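Local coordinates for adenosine monophosphate-protein transferase (Pyrococcus horikoshii, PDB 2D16) that is of unknown function but belongs to the adenosine-specific kinase family, so it probably binds adenosine or an adenosine nucleotide, at residues Ile4-Ile9 with Pro115-Val120; Val17-Gly22 with Met107-Ser112; Phe45-Asn50 with Arg58-Asp63; Ala68-Asn73 with Val84-Asn89; Val75-Gly80 with Arg127-Val132. One frame throughout, in Å; residues are numbered along the deposited sequence.

Interaction 1. Residues Ile4-Ile9 with Pro115-Val120; sequences IEVIDI and PFQVIV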
# COMPACT_ATOMS: atom_id res chain seq x y z
N ILE A 4 -46.29 -17.17 50.44
CA ILE A 4 -45.32 -16.32 49.76
C ILE A 4 -44.14 -16.00 50.66
O ILE A 4 -44.32 -15.70 51.85
CB ILE A 4 -45.99 -15.00 49.30
CG1 ILE A 4 -47.11 -15.31 48.31
CG2 ILE A 4 -44.95 -14.09 48.68
CD1 ILE A 4 -47.90 -14.09 47.85
N GLU A 5 -42.94 -16.08 50.10
CA GLU A 5 -41.72 -15.78 50.85
C GLU A 5 -40.78 -14.93 50.00
O GLU A 5 -40.85 -14.94 48.77
CB GLU A 5 -41.01 -17.07 51.28
CG GLU A 5 -40.32 -17.84 50.17
CD GLU A 5 -39.77 -19.17 50.63
OE1 GLU A 5 -40.57 -20.04 51.04
OE2 GLU A 5 -38.53 -19.36 50.59
N VAL A 6 -39.91 -14.19 50.68
CA VAL A 6 -38.95 -13.32 50.02
C VAL A 6 -37.56 -13.91 50.18
O VAL A 6 -37.13 -14.23 51.29
CB VAL A 6 -38.98 -11.90 50.63
CG1 VAL A 6 -37.97 -11.00 49.92
CG2 VAL A 6 -40.38 -11.33 50.52
N ILE A 7 -36.85 -14.05 49.07
CA ILE A 7 -35.51 -14.61 49.09
C ILE A 7 -34.50 -13.54 48.68
O ILE A 7 -34.61 -12.94 47.62
CB ILE A 7 -35.39 -15.80 48.12
CG1 ILE A 7 -36.33 -16.93 48.57
CG2 ILE A 7 -33.95 -16.30 48.07
CD1 ILE A 7 -36.41 -18.08 47.60
N ASP A 8 -33.52 -13.30 49.55
CA ASP A 8 -32.49 -12.32 49.26
C ASP A 8 -31.39 -13.04 48.47
O ASP A 8 -30.87 -14.06 48.92
CB ASP A 8 -31.89 -11.76 50.56
CG ASP A 8 -32.84 -10.82 51.28
OD1 ASP A 8 -33.14 -9.74 50.73
OD2 ASP A 8 -33.30 -11.17 52.39
N ILE A 9 -31.07 -12.52 47.30
CA ILE A 9 -30.03 -13.12 46.48
C ILE A 9 -28.68 -12.85 47.15
O ILE A 9 -28.36 -11.71 47.48
CB ILE A 9 -30.00 -12.51 45.06
CG1 ILE A 9 -31.26 -12.91 44.29
CG2 ILE A 9 -28.74 -12.96 44.32
CD1 ILE A 9 -31.40 -14.41 44.08
N PRO A 115 -29.18 -4.55 45.25
CA PRO A 115 -29.52 -5.56 46.25
C PRO A 115 -30.73 -6.18 45.55
O PRO A 115 -31.60 -5.45 45.06
CB PRO A 115 -29.89 -4.72 47.47
CG PRO A 115 -28.95 -3.54 47.33
CD PRO A 115 -29.07 -3.21 45.86
N PHE A 116 -30.80 -7.50 45.49
CA PHE A 116 -31.85 -8.17 44.73
C PHE A 116 -32.62 -9.23 45.50
O PHE A 116 -32.03 -9.99 46.27
CB PHE A 116 -31.17 -8.82 43.51
CG PHE A 116 -32.06 -9.03 42.32
CD1 PHE A 116 -32.15 -8.07 41.32
CD2 PHE A 116 -32.76 -10.22 42.16
CE1 PHE A 116 -32.91 -8.29 40.18
CE2 PHE A 116 -33.53 -10.46 41.02
CZ PHE A 116 -33.60 -9.49 40.02
N GLN A 117 -33.93 -9.29 45.29
CA GLN A 117 -34.77 -10.29 45.96
C GLN A 117 -35.66 -11.00 44.96
O GLN A 117 -36.08 -10.42 43.96
CB GLN A 117 -35.67 -9.66 47.02
CG GLN A 117 -34.97 -8.88 48.10
CD GLN A 117 -35.96 -8.30 49.09
OE1 GLN A 117 -37.00 -7.77 48.70
NE2 GLN A 117 -35.63 -8.38 50.38
N VAL A 118 -35.96 -12.26 45.24
CA VAL A 118 -36.85 -13.05 44.39
C VAL A 118 -38.04 -13.41 45.27
O VAL A 118 -37.88 -13.98 46.35
CB VAL A 118 -36.15 -14.35 43.88
CG1 VAL A 118 -37.15 -15.22 43.09
CG2 VAL A 118 -34.97 -13.99 42.98
N ILE A 119 -39.24 -13.04 44.83
CA ILE A 119 -40.44 -13.35 45.59
C ILE A 119 -40.98 -14.67 45.08
O ILE A 119 -41.27 -14.82 43.89
CB ILE A 119 -41.51 -12.25 45.43
CG1 ILE A 119 -40.92 -10.89 45.84
CG2 ILE A 119 -42.72 -12.58 46.30
CD1 ILE A 119 -41.90 -9.74 45.76
N VAL A 120 -41.09 -15.64 45.98
CA VAL A 120 -41.54 -16.98 45.63
C VAL A 120 -42.83 -17.39 46.32
O VAL A 120 -43.02 -17.14 47.51
CB VAL A 120 -40.44 -18.01 45.97
CG1 VAL A 120 -40.94 -19.43 45.68
CG2 VAL A 120 -39.18 -17.71 45.16
O HOH W 1 -31.13 -8.65 48.96
O HOH W 2 -28.81 -9.14 46.43

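Interaction 2. Residues Val17-Gly22 with Met107-Ser112; sequences VIIGQG and MIYGAS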
# COMPACT_ATOMS: atom_id res chain seq x y z
N VAL A 17 -26.55 -10.28 38.69
CA VAL A 17 -27.41 -11.45 38.77
C VAL A 17 -28.50 -11.36 37.71
O VAL A 17 -29.02 -10.28 37.42
CB VAL A 17 -28.07 -11.59 40.17
CG1 VAL A 17 -28.98 -10.41 40.45
CG2 VAL A 17 -28.86 -12.90 40.23
N ILE A 18 -28.82 -12.51 37.12
CA ILE A 18 -29.87 -12.60 36.11
C ILE A 18 -30.70 -13.82 36.48
O ILE A 18 -30.16 -14.91 36.66
CB ILE A 18 -29.30 -12.79 34.69
CG1 ILE A 18 -28.33 -11.65 34.35
CG2 ILE A 18 -30.45 -12.81 33.68
CD1 ILE A 18 -27.64 -11.82 33.00
N ILE A 19 -32.01 -13.65 36.61
CA ILE A 19 -32.89 -14.75 36.96
C ILE A 19 -33.86 -14.95 35.80
O ILE A 19 -34.42 -13.98 35.30
CB ILE A 19 -33.72 -14.45 38.24
CG1 ILE A 19 -32.81 -13.95 39.36
CG2 ILE A 19 -34.47 -15.70 38.67
CD1 ILE A 19 -31.78 -14.95 39.83
N GLY A 20 -34.07 -16.19 35.39
CA GLY A 20 -34.98 -16.44 34.29
C GLY A 20 -35.76 -17.73 34.41
O GLY A 20 -35.57 -18.51 35.34
N GLN A 21 -36.66 -17.94 33.45
CA GLN A 21 -37.49 -19.14 33.42
C GLN A 21 -37.19 -19.84 32.10
O GLN A 21 -37.29 -19.24 31.02
CB GLN A 21 -38.98 -18.77 33.49
CG GLN A 21 -39.93 -19.97 33.54
CD GLN A 21 -39.97 -20.67 34.90
OE1 GLN A 21 -39.78 -20.02 35.94
NE2 GLN A 21 -40.19 -21.98 34.91
N GLY A 22 -36.80 -21.11 32.18
CA GLY A 22 -36.46 -21.86 30.98
C GLY A 22 -37.15 -23.20 30.85
O GLY A 22 -38.24 -23.41 31.36
N MET A 107 -38.38 -16.71 29.46
CA MET A 107 -38.28 -15.31 29.80
C MET A 107 -37.22 -15.02 30.85
O MET A 107 -36.66 -15.94 31.45
CB MET A 107 -39.64 -14.80 30.30
CG MET A 107 -40.20 -15.55 31.50
SD MET A 107 -39.47 -15.07 33.07
CE MET A 107 -40.27 -13.46 33.33
N ILE A 108 -36.93 -13.74 31.03
CA ILE A 108 -35.96 -13.29 32.01
C ILE A 108 -36.70 -12.38 33.00
O ILE A 108 -37.31 -11.38 32.60
CB ILE A 108 -34.82 -12.48 31.35
CG1 ILE A 108 -34.11 -13.34 30.29
CG2 ILE A 108 -33.82 -12.03 32.42
CD1 ILE A 108 -33.00 -12.62 29.55
N TYR A 109 -36.66 -12.74 34.28
CA TYR A 109 -37.34 -11.99 35.34
C TYR A 109 -36.71 -10.62 35.59
O TYR A 109 -37.41 -9.62 35.78
CB TYR A 109 -37.32 -12.80 36.64
CG TYR A 109 -38.19 -14.05 36.60
CD1 TYR A 109 -39.58 -13.95 36.66
CD2 TYR A 109 -37.62 -15.31 36.49
CE1 TYR A 109 -40.39 -15.09 36.62
CE2 TYR A 109 -38.42 -16.46 36.44
CZ TYR A 109 -39.80 -16.34 36.50
OH TYR A 109 -40.59 -17.47 36.46
N GLY A 110 -35.38 -10.56 35.58
CA GLY A 110 -34.70 -9.30 35.82
C GLY A 110 -33.20 -9.49 35.85
O GLY A 110 -32.71 -10.62 35.83
N ALA A 111 -32.46 -8.39 35.89
CA ALA A 111 -31.00 -8.45 35.91
C ALA A 111 -30.39 -7.14 36.39
O ALA A 111 -30.81 -6.07 35.97
CB ALA A 111 -30.47 -8.77 34.52
N SER A 112 -29.40 -7.24 37.27
CA SER A 112 -28.71 -6.05 37.78
C SER A 112 -27.71 -6.41 38.85
O SER A 112 -27.47 -7.58 39.13
CB SER A 112 -29.72 -5.04 38.35
OG SER A 112 -30.03 -5.31 39.70

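Interaction 3. Residues Phe45-Asn50 with Arg58-Asp63; sequences FGIAMN and RYTGND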
# COMPACT_ATOMS: atom_id res chain seq x y z
N PHE A 45 -18.51 -16.56 35.17
CA PHE A 45 -19.85 -16.74 35.70
C PHE A 45 -20.18 -18.12 36.23
O PHE A 45 -19.43 -19.09 36.05
CB PHE A 45 -20.85 -16.43 34.58
CG PHE A 45 -20.84 -17.44 33.47
CD1 PHE A 45 -21.71 -18.53 33.49
CD2 PHE A 45 -19.92 -17.34 32.43
CE1 PHE A 45 -21.66 -19.51 32.50
CE2 PHE A 45 -19.87 -18.32 31.43
CZ PHE A 45 -20.74 -19.40 31.46
N GLY A 46 -21.34 -18.18 36.87
CA GLY A 46 -21.87 -19.42 37.39
C GLY A 46 -23.33 -19.42 36.97
O GLY A 46 -23.97 -18.37 36.98
N ILE A 47 -23.84 -20.57 36.56
CA ILE A 47 -25.24 -20.68 36.18
C ILE A 47 -25.80 -21.96 36.78
O ILE A 47 -25.16 -23.01 36.76
CB ILE A 47 -25.45 -20.68 34.64
CG1 ILE A 47 -26.95 -20.79 34.32
CG2 ILE A 47 -24.69 -21.83 33.99
CD1 ILE A 47 -27.27 -20.72 32.83
N ALA A 48 -26.99 -21.86 37.36
CA ALA A 48 -27.66 -23.00 37.97
C ALA A 48 -29.10 -23.01 37.48
O ALA A 48 -29.69 -21.96 37.25
CB ALA A 48 -27.61 -22.89 39.48
N MET A 49 -29.65 -24.20 37.30
CA MET A 49 -31.02 -24.32 36.81
C MET A 49 -31.68 -25.51 37.48
O MET A 49 -31.08 -26.58 37.61
CB MET A 49 -31.00 -24.50 35.30
CG MET A 49 -32.36 -24.40 34.64
SD MET A 49 -32.18 -24.22 32.86
CE MET A 49 -33.92 -24.12 32.35
N ASN A 50 -32.93 -25.32 37.90
CA ASN A 50 -33.67 -26.37 38.60
C ASN A 50 -34.41 -27.34 37.70
O ASN A 50 -35.13 -26.95 36.79
CB ASN A 50 -34.65 -25.74 39.59
CG ASN A 50 -33.96 -24.86 40.60
OD1 ASN A 50 -32.84 -25.14 41.03
ND2 ASN A 50 -34.62 -23.77 41.00
N ARG A 58 -29.10 -28.09 38.92
CA ARG A 58 -27.95 -28.37 38.07
C ARG A 58 -27.13 -27.09 37.97
O ARG A 58 -27.68 -26.00 38.11
CB ARG A 58 -28.40 -28.78 36.67
CG ARG A 58 -29.43 -29.89 36.64
CD ARG A 58 -28.84 -31.18 37.19
NE ARG A 58 -29.71 -32.32 36.93
CZ ARG A 58 -29.31 -33.58 36.98
NH1 ARG A 58 -28.05 -33.87 37.28
NH2 ARG A 58 -30.16 -34.56 36.70
N TYR A 59 -25.84 -27.21 37.70
CA TYR A 59 -25.01 -26.03 37.58
C TYR A 59 -23.72 -26.25 36.81
O TYR A 59 -23.27 -27.38 36.61
CB TYR A 59 -24.67 -25.49 38.98
CG TYR A 59 -23.63 -26.32 39.71
CD1 TYR A 59 -22.27 -26.05 39.55
CD2 TYR A 59 -24.01 -27.38 40.53
CE1 TYR A 59 -21.31 -26.82 40.20
CE2 TYR A 59 -23.05 -28.16 41.18
CZ TYR A 59 -21.71 -27.87 41.01
OH TYR A 59 -20.76 -28.64 41.65
N THR A 60 -23.08 -25.21 36.33
CA THR A 60 -21.82 -25.16 35.60
C THR A 60 -21.44 -23.69 35.45
O THR A 60 -22.01 -22.83 36.13
CB THR A 60 -21.93 -25.82 34.20
OG1 THR A 60 -20.65 -25.82 33.57
CG2 THR A 60 -22.92 -25.07 33.33
N GLY A 61 -20.44 -23.46 34.64
CA GLY A 61 -19.91 -22.13 34.45
C GLY A 61 -18.40 -22.24 34.32
O GLY A 61 -17.90 -23.32 33.98
N ASN A 62 -17.68 -21.16 34.58
CA ASN A 62 -16.23 -21.18 34.48
C ASN A 62 -15.57 -20.46 35.66
O ASN A 62 -14.46 -19.94 35.55
CB ASN A 62 -15.77 -20.54 33.17
CG ASN A 62 -16.13 -19.07 33.08
OD1 ASN A 62 -16.78 -18.52 33.98
ND2 ASN A 62 -15.72 -18.42 32.00
N ASP A 63 -16.27 -20.45 36.79
CA ASP A 63 -15.77 -19.82 38.02
C ASP A 63 -16.33 -20.57 39.22
O ASP A 63 -17.53 -20.55 39.48
CB ASP A 63 -16.20 -18.35 38.09
CG ASP A 63 -15.56 -17.62 39.25
OD1 ASP A 63 -14.35 -17.30 39.15
OD2 ASP A 63 -16.24 -17.37 40.26

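Interaction 4. Residues Ala68-Asn73 with Val84-Asn89; sequences ALAAKN and VILMKN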
# COMPACT_ATOMS: atom_id res chain seq x y z
N ALA A 68 -20.80 -21.95 42.85
CA ALA A 68 -21.32 -22.35 44.15
C ALA A 68 -22.46 -21.43 44.57
O ALA A 68 -23.49 -21.88 45.07
CB ALA A 68 -20.20 -22.33 45.19
N LEU A 69 -22.28 -20.12 44.36
CA LEU A 69 -23.29 -19.15 44.72
C LEU A 69 -24.55 -19.24 43.85
O LEU A 69 -25.66 -19.07 44.34
CB LEU A 69 -22.72 -17.73 44.65
CG LEU A 69 -21.83 -17.32 45.82
CD1 LEU A 69 -21.21 -15.96 45.55
CD2 LEU A 69 -22.67 -17.28 47.09
N ALA A 70 -24.36 -19.49 42.56
CA ALA A 70 -25.50 -19.59 41.65
C ALA A 70 -26.36 -20.78 42.08
O ALA A 70 -27.58 -20.69 42.14
CB ALA A 70 -25.03 -19.77 40.21
N ALA A 71 -25.70 -21.89 42.39
CA ALA A 71 -26.39 -23.10 42.81
C ALA A 71 -27.11 -22.91 44.15
O ALA A 71 -28.23 -23.38 44.33
CB ALA A 71 -25.40 -24.26 42.90
N LYS A 72 -26.45 -22.23 45.08
CA LYS A 72 -27.04 -21.99 46.39
C LYS A 72 -28.30 -21.14 46.26
O LYS A 72 -29.31 -21.43 46.90
CB LYS A 72 -26.03 -21.28 47.29
CG LYS A 72 -26.49 -21.09 48.73
CD LYS A 72 -25.43 -20.37 49.55
CE LYS A 72 -25.86 -20.18 50.99
NZ LYS A 72 -24.84 -19.44 51.79
N ASN A 73 -28.24 -20.10 45.44
CA ASN A 73 -29.40 -19.23 45.23
C ASN A 73 -30.51 -19.97 44.50
O ASN A 73 -31.69 -19.86 44.84
CB ASN A 73 -29.01 -17.99 44.41
CG ASN A 73 -28.33 -16.92 45.24
OD1 ASN A 73 -28.93 -16.34 46.15
ND2 ASN A 73 -27.07 -16.65 44.93
N VAL A 84 -30.51 -19.34 37.39
CA VAL A 84 -29.85 -18.21 38.02
C VAL A 84 -28.44 -18.06 37.48
O VAL A 84 -27.67 -19.02 37.42
CB VAL A 84 -29.74 -18.40 39.56
CG1 VAL A 84 -28.97 -17.23 40.17
CG2 VAL A 84 -31.13 -18.52 40.17
N ILE A 85 -28.10 -16.83 37.08
CA ILE A 85 -26.78 -16.54 36.56
C ILE A 85 -26.12 -15.46 37.42
O ILE A 85 -26.75 -14.46 37.75
CB ILE A 85 -26.83 -15.99 35.12
CG1 ILE A 85 -27.49 -17.01 34.19
CG2 ILE A 85 -25.41 -15.67 34.64
CD1 ILE A 85 -27.82 -16.45 32.82
N LEU A 86 -24.87 -15.70 37.80
CA LEU A 86 -24.10 -14.72 38.57
C LEU A 86 -22.84 -14.54 37.74
O LEU A 86 -22.14 -15.51 37.46
CB LEU A 86 -23.77 -15.25 39.97
CG LEU A 86 -24.94 -15.35 40.95
CD1 LEU A 86 -24.46 -15.94 42.27
CD2 LEU A 86 -25.54 -13.96 41.18
N MET A 87 -22.56 -13.31 37.34
CA MET A 87 -21.40 -13.06 36.49
C MET A 87 -20.64 -11.78 36.83
O MET A 87 -21.13 -10.90 37.54
CB MET A 87 -21.85 -12.97 35.03
CG MET A 87 -22.73 -11.74 34.76
SD MET A 87 -23.30 -11.59 33.05
CE MET A 87 -23.76 -9.86 33.00
N LYS A 88 -19.44 -11.70 36.28
CA LYS A 88 -18.57 -10.54 36.43
C LYS A 88 -17.80 -10.41 35.12
O LYS A 88 -17.78 -11.34 34.31
CB LYS A 88 -17.63 -10.70 37.62
CG LYS A 88 -16.70 -11.90 37.56
CD LYS A 88 -15.82 -11.95 38.81
CE LYS A 88 -14.84 -13.11 38.76
NZ LYS A 88 -13.95 -13.12 39.96
N ASN A 89 -17.17 -9.25 34.91
CA ASN A 89 -16.41 -8.98 33.69
C ASN A 89 -17.35 -8.88 32.48
O ASN A 89 -16.93 -9.08 31.34
CB ASN A 89 -15.35 -10.07 33.45
CG ASN A 89 -14.35 -10.16 34.58
OD1 ASN A 89 -14.11 -9.19 35.29
ND2 ASN A 89 -13.75 -11.34 34.74

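Interaction 5. Residues Val75-Gly80 with Arg127-Val132; sequences VKIGAG and RAVIGV. With NA (sodium ion), chain E.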
# COMPACT_ATOMS: atom_id res chain seq x y z
N VAL A 75 -31.15 -23.30 44.34
CA VAL A 75 -31.82 -24.34 45.12
C VAL A 75 -32.73 -23.72 46.19
O VAL A 75 -33.75 -24.31 46.56
CB VAL A 75 -30.79 -25.32 45.78
CG1 VAL A 75 -30.13 -24.67 46.97
CG2 VAL A 75 -31.49 -26.61 46.18
N LYS A 76 -32.37 -22.53 46.66
CA LYS A 76 -33.19 -21.85 47.65
C LYS A 76 -34.48 -21.41 46.97
O LYS A 76 -35.57 -21.58 47.51
CB LYS A 76 -32.45 -20.63 48.22
CG LYS A 76 -33.19 -19.95 49.37
CD LYS A 76 -33.51 -20.95 50.48
CE LYS A 76 -34.33 -20.31 51.59
NZ LYS A 76 -33.62 -19.15 52.20
N ILE A 77 -34.36 -20.84 45.77
CA ILE A 77 -35.53 -20.41 45.02
C ILE A 77 -36.37 -21.66 44.75
O ILE A 77 -37.59 -21.64 44.85
CB ILE A 77 -35.11 -19.74 43.69
CG1 ILE A 77 -34.48 -18.38 44.00
CG2 ILE A 77 -36.32 -19.59 42.77
CD1 ILE A 77 -33.83 -17.71 42.81
N GLY A 78 -35.69 -22.75 44.40
CA GLY A 78 -36.34 -24.03 44.16
C GLY A 78 -37.25 -24.22 42.96
O GLY A 78 -37.26 -25.30 42.37
N ALA A 79 -38.01 -23.19 42.61
CA ALA A 79 -38.95 -23.28 41.48
C ALA A 79 -38.39 -24.02 40.26
O ALA A 79 -37.30 -23.71 39.78
CB ALA A 79 -39.41 -21.89 41.08
N GLY A 80 -39.16 -24.98 39.77
CA GLY A 80 -38.74 -25.75 38.61
C GLY A 80 -38.51 -24.90 37.37
O GLY A 80 -39.25 -23.95 37.11
N ARG A 127 -42.92 -24.64 43.73
CA ARG A 127 -42.67 -23.22 43.90
C ARG A 127 -42.69 -22.44 42.59
O ARG A 127 -42.44 -22.98 41.51
CB ARG A 127 -41.33 -23.03 44.63
CG ARG A 127 -41.39 -23.51 46.09
CD ARG A 127 -40.02 -23.82 46.67
NE ARG A 127 -39.20 -22.64 46.95
CZ ARG A 127 -39.34 -21.85 48.01
NH1 ARG A 127 -40.27 -22.10 48.92
NH2 ARG A 127 -38.51 -20.82 48.17
N ALA A 128 -43.00 -21.15 42.70
CA ALA A 128 -43.08 -20.28 41.54
C ALA A 128 -42.53 -18.90 41.85
O ALA A 128 -42.77 -18.35 42.92
CB ALA A 128 -44.53 -20.16 41.09
N VAL A 129 -41.77 -18.34 40.91
CA VAL A 129 -41.24 -16.99 41.09
C VAL A 129 -42.36 -16.06 40.66
O VAL A 129 -42.77 -16.09 39.50
CB VAL A 129 -40.01 -16.75 40.20
CG1 VAL A 129 -39.62 -15.27 40.23
CG2 VAL A 129 -38.84 -17.61 40.66
N ILE A 130 -42.87 -15.24 41.57
CA ILE A 130 -43.94 -14.32 41.20
C ILE A 130 -43.45 -12.90 40.98
O ILE A 130 -44.22 -12.02 40.61
CB ILE A 130 -45.10 -14.33 42.25
CG1 ILE A 130 -44.61 -13.82 43.61
CG2 ILE A 130 -45.66 -15.75 42.36
CD1 ILE A 130 -45.73 -13.68 44.63
N GLY A 131 -42.16 -12.67 41.21
CA GLY A 131 -41.64 -11.33 40.98
C GLY A 131 -40.26 -11.13 41.55
O GLY A 131 -39.76 -11.98 42.29
N VAL A 132 -39.64 -10.02 41.19
CA VAL A 132 -38.31 -9.71 41.70
C VAL A 132 -38.24 -8.27 42.17
O VAL A 132 -38.84 -7.38 41.56
CB VAL A 132 -37.22 -9.93 40.62
CG1 VAL A 132 -37.18 -11.41 40.22
CG2 VAL A 132 -37.49 -9.06 39.39
NA NA E . -45.33 -12.48 38.50
O HOH W 3 -41.53 -25.61 41.23
O HOH W 4 -41.60 -23.18 38.43
O HOH W 5 -43.31 -13.70 37.97

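Interaction 1. Residues Ile4-Ile9 with Pro115-Val120
Ile7 and Val120 meet on the well-packed face of this strand pair, with Ile7 CD1 resting 3.7 Å from Val120 CG2. Along the same face Ile9 CD1 reaches Val118 CG2 at 3.8 Å. Ile9 CG1 sits at the edge of the Phe116 ring, near its plane. Helix 64-77 covers this side: Ile7 and Val118 both touch Ile77. The backbones run antiparallel. They pair strand 3-8, an outer strand within the chain, with strand 116-122, the middle strand of a three-stranded sheet. Two-way bonds join Glu5 to Val120 and Ile7 to Val118, and Ile9 N gives one more to Phe116 O. The other face, with Val6, Asp8, Gln117 and Ile119, is more open to solvent. Ile4 CG2 touches Ile119 CG2 at 3.6 Å. Val6 CG1 lies against the Gln117 amide, 3.5 Å from its CD. The Gln117 chain runs extended beyond CG alongside Asp8, and both side chains point the same way. Gln117 NE2 donates to Asp8 OD1 at 2.9 Å, on the syn side of the carboxylate but 31° out of its plane. The acceptor lies in the amide plane, but the two planes are 44° apart. A water sits 2.9 Å from Asp8 OD1.

Interaction 2. Residues Val17-Gly22 with Met107-Ser112
Tyr109 lays its ring along the backbone of Gly20, with CE2 3.6 Å from Gly20 C. Ile19 CG2 touches the same ring at CD2. The phenol runs beside the Gln21 side chain, and its hydroxyl donates to the amide: Tyr109 OH to Gln21 OE1 is 2.7 Å. OE1 lies at the ring edge, in its plane, while the amide and ring planes are 89° apart. CG of Gln21 is anti to the backbone N (chi1 -177°), and a bend at chi2 then carries OE1 to the hydroxyl. Met107 completes a Met-aromatic contact, its SD 3.5 Å above the centre of one ring face. The sulfur over one face and the hydroxyl bond probably limit how the ring can turn.

The backbone here is irregular. Tyr109 and Gly110 both face Ile19, which makes a classic beta bulge in an antiparallel pair. Tyr109 N bonds to Ile19 O at 2.8 Å, and the longer Ile19 N to Gly110 O bond is 3.2 Å. A side chain on Gly20 would run into Met107 O. On the other face of the pair Ile18 CG1 packs on Ala111 CB at 3.6 Å, and its CG2 meets Ile108 CG2. Helix 92-100 covers that face through Ile99. Strand 82-88 flanks strand 16-22, and Tyr109 reaches Val129 and Val132 of strand 127-134.

Interaction 3. Residues Phe45-Asn50 with Arg58-Asp63
Met49 N gives a 2.8 Å bond to Arg58 O, and Arg58 N returns one of the same length to Met49 O. Ile47 and Thr60 form the next hydrogen-bonded pair of this beta hairpin, strands 44-51 and 56-61. Ile47 CG2 lies beside Thr60 CG2 at 3.8 Å, both side chains pointing the same way. On the opposite face Ala48 CB meets Tyr59 CB at 4.0 Å.

At the open end of the hairpin a side chain joins the pairing. Asn62 N bonds to Phe45 O, while Asn62 OD1 accepts from Phe45 N at 2.9 Å. That donor lies in the carbonyl plane of the amide. CG of Asn62 stands between its backbone N and carbonyl carbon (chi1 64°), which turns the amide back toward strand 44-51. The Asn62 ND2 group bonds to Ile43 O, so both ends of the amide are used. With an alanine here, Phe45 N and Ile43 O would probably lose these partners and the end of the hairpin would be held less firmly. Phe45 CE1 packs on Gly61 CA at 3.7 Å. A side chain on Gly61 would collide with Phe45 O.

Thr60 OG1 bonds to Asp162 O of the second subunit, and Gly61 also bonds to that subunit. The asparagine amide thus extends the pairing much as a peptide group would, and the Thr60 and Gly61 bonds place this edge of the sheet at a subunit interface.

Interaction 4. Residues Ala68-Asn73 with Val84-Asn89
Leu86 points from strand 82-88 toward helix 64-77, and its CD1 presses on Leu69 CB at 3.4 Å. That is tighter than usual van der Waals contact. The helix is the connection of a beta-alpha-beta crossover from strand 56-61 to strand 82-88, with strand 44-51 lying between the two in the sheet. The axes of 68-73 and 84-88 run roughly antiparallel, 151° between their directions, and approach to 7.7 Å. The small Ala70 side chain meets the strand here, its CB 3.9 Å from Val84 O. Leu86 CD1 also comes 3.6 Å from Ala70 N. That one methyl is thus set against the helix backbone as well as the Leu69 side chain.

Val84 and Leu86 both face the helix, whereas Ile85 between them faces helix 92-100 on the other side of the sheet. Val84 CG1 looks at Asn73 CB from 4.3 Å. Asn73 crosses the Leu86 side chain at about a right angle, with ND2 against Leu86 CD1. CG of Asn73 is anti to its carbonyl carbon (chi1 -80°), which carries the amide back over the preceding turn. No hydrogen bond joins the two segments, and the contact is made by van der Waals packing, most of it apolar. The polar end of Asn73 is used nevertheless. OD1 accepts from Glu10 N, and ND2 makes a weak 2.9 Å bond to Leu69 O.

Interaction 5. Residues Val75-Gly80 with Arg127-Val132
Arg127 CB sits 3.9 Å from Ala79 N, at the turn that ends helix 64-77. Its CD then passes Ile77 O at 3.7 Å. A bend at chi3 (72°) brings the next atom in: NE donates to Ile77 O at 2.8 Å. This bond is fairly straight at hydrogen, but NE lies above the carbonyl plane, 50° out of it. Ile77 O sits at the guanidinium edge. At the tip, NH2 makes a weak 3.1 Å bond to Lys76 O, and it also forms a salt bridge with Glu5. NH1 is paired with Glu122. A positive group beside the last helix carbonyls probably suits the negative end of the helix. A leucine in its place would probably strand the Glu5 and Glu122 carboxylates without their mate and leave Ile77 O with a weak bond from Ala79 N.

Gly78 has positive phi where the chain leaves the helix. Ala79 CB then packs close to Arg127 O. A water accepts from both Gly80 N and Arg127 N, and a second donates to Gly80 O and Arg127 O. Deeper in, Ile77 CG2 touches Val129 CG2 at 3.8 Å. Beyond that, Ile130 O binds the sodium ion at 2.4 Å. The helix end thus packs against strand 127-134, which pairs with strand 116-122. Ile77 also meets Ile7 of strand 3-8 and Val84 of strand 82-88, and Val129 meets Val82.

Overall arrangement
Interactions 2, 3 and 4 share the five-stranded sheet, while interactions 1 and 5 meet in the three-stranded one. Interactions 3 and 4 lie closest, centres about 7 Å apart, joined by backbone hydrogen bonding between Ala48 O and Val84 N. The centres of interactions 1 and 5 are about 9 Å apart, and the Glu5-Arg127 salt bridge links them. The sheets pack where Phe116 meets Val17 and Ile19, with the centres of interactions 1 and 2 about 13 Å apart. Helix 64-77 serves interactions 4 and 5. Asn50 ND2 ties interaction 3 to Ala79 O of interaction 5. The sodium ion lies about 6 Å from the Tyr109 side chain and about 8 Å from that of Ile119.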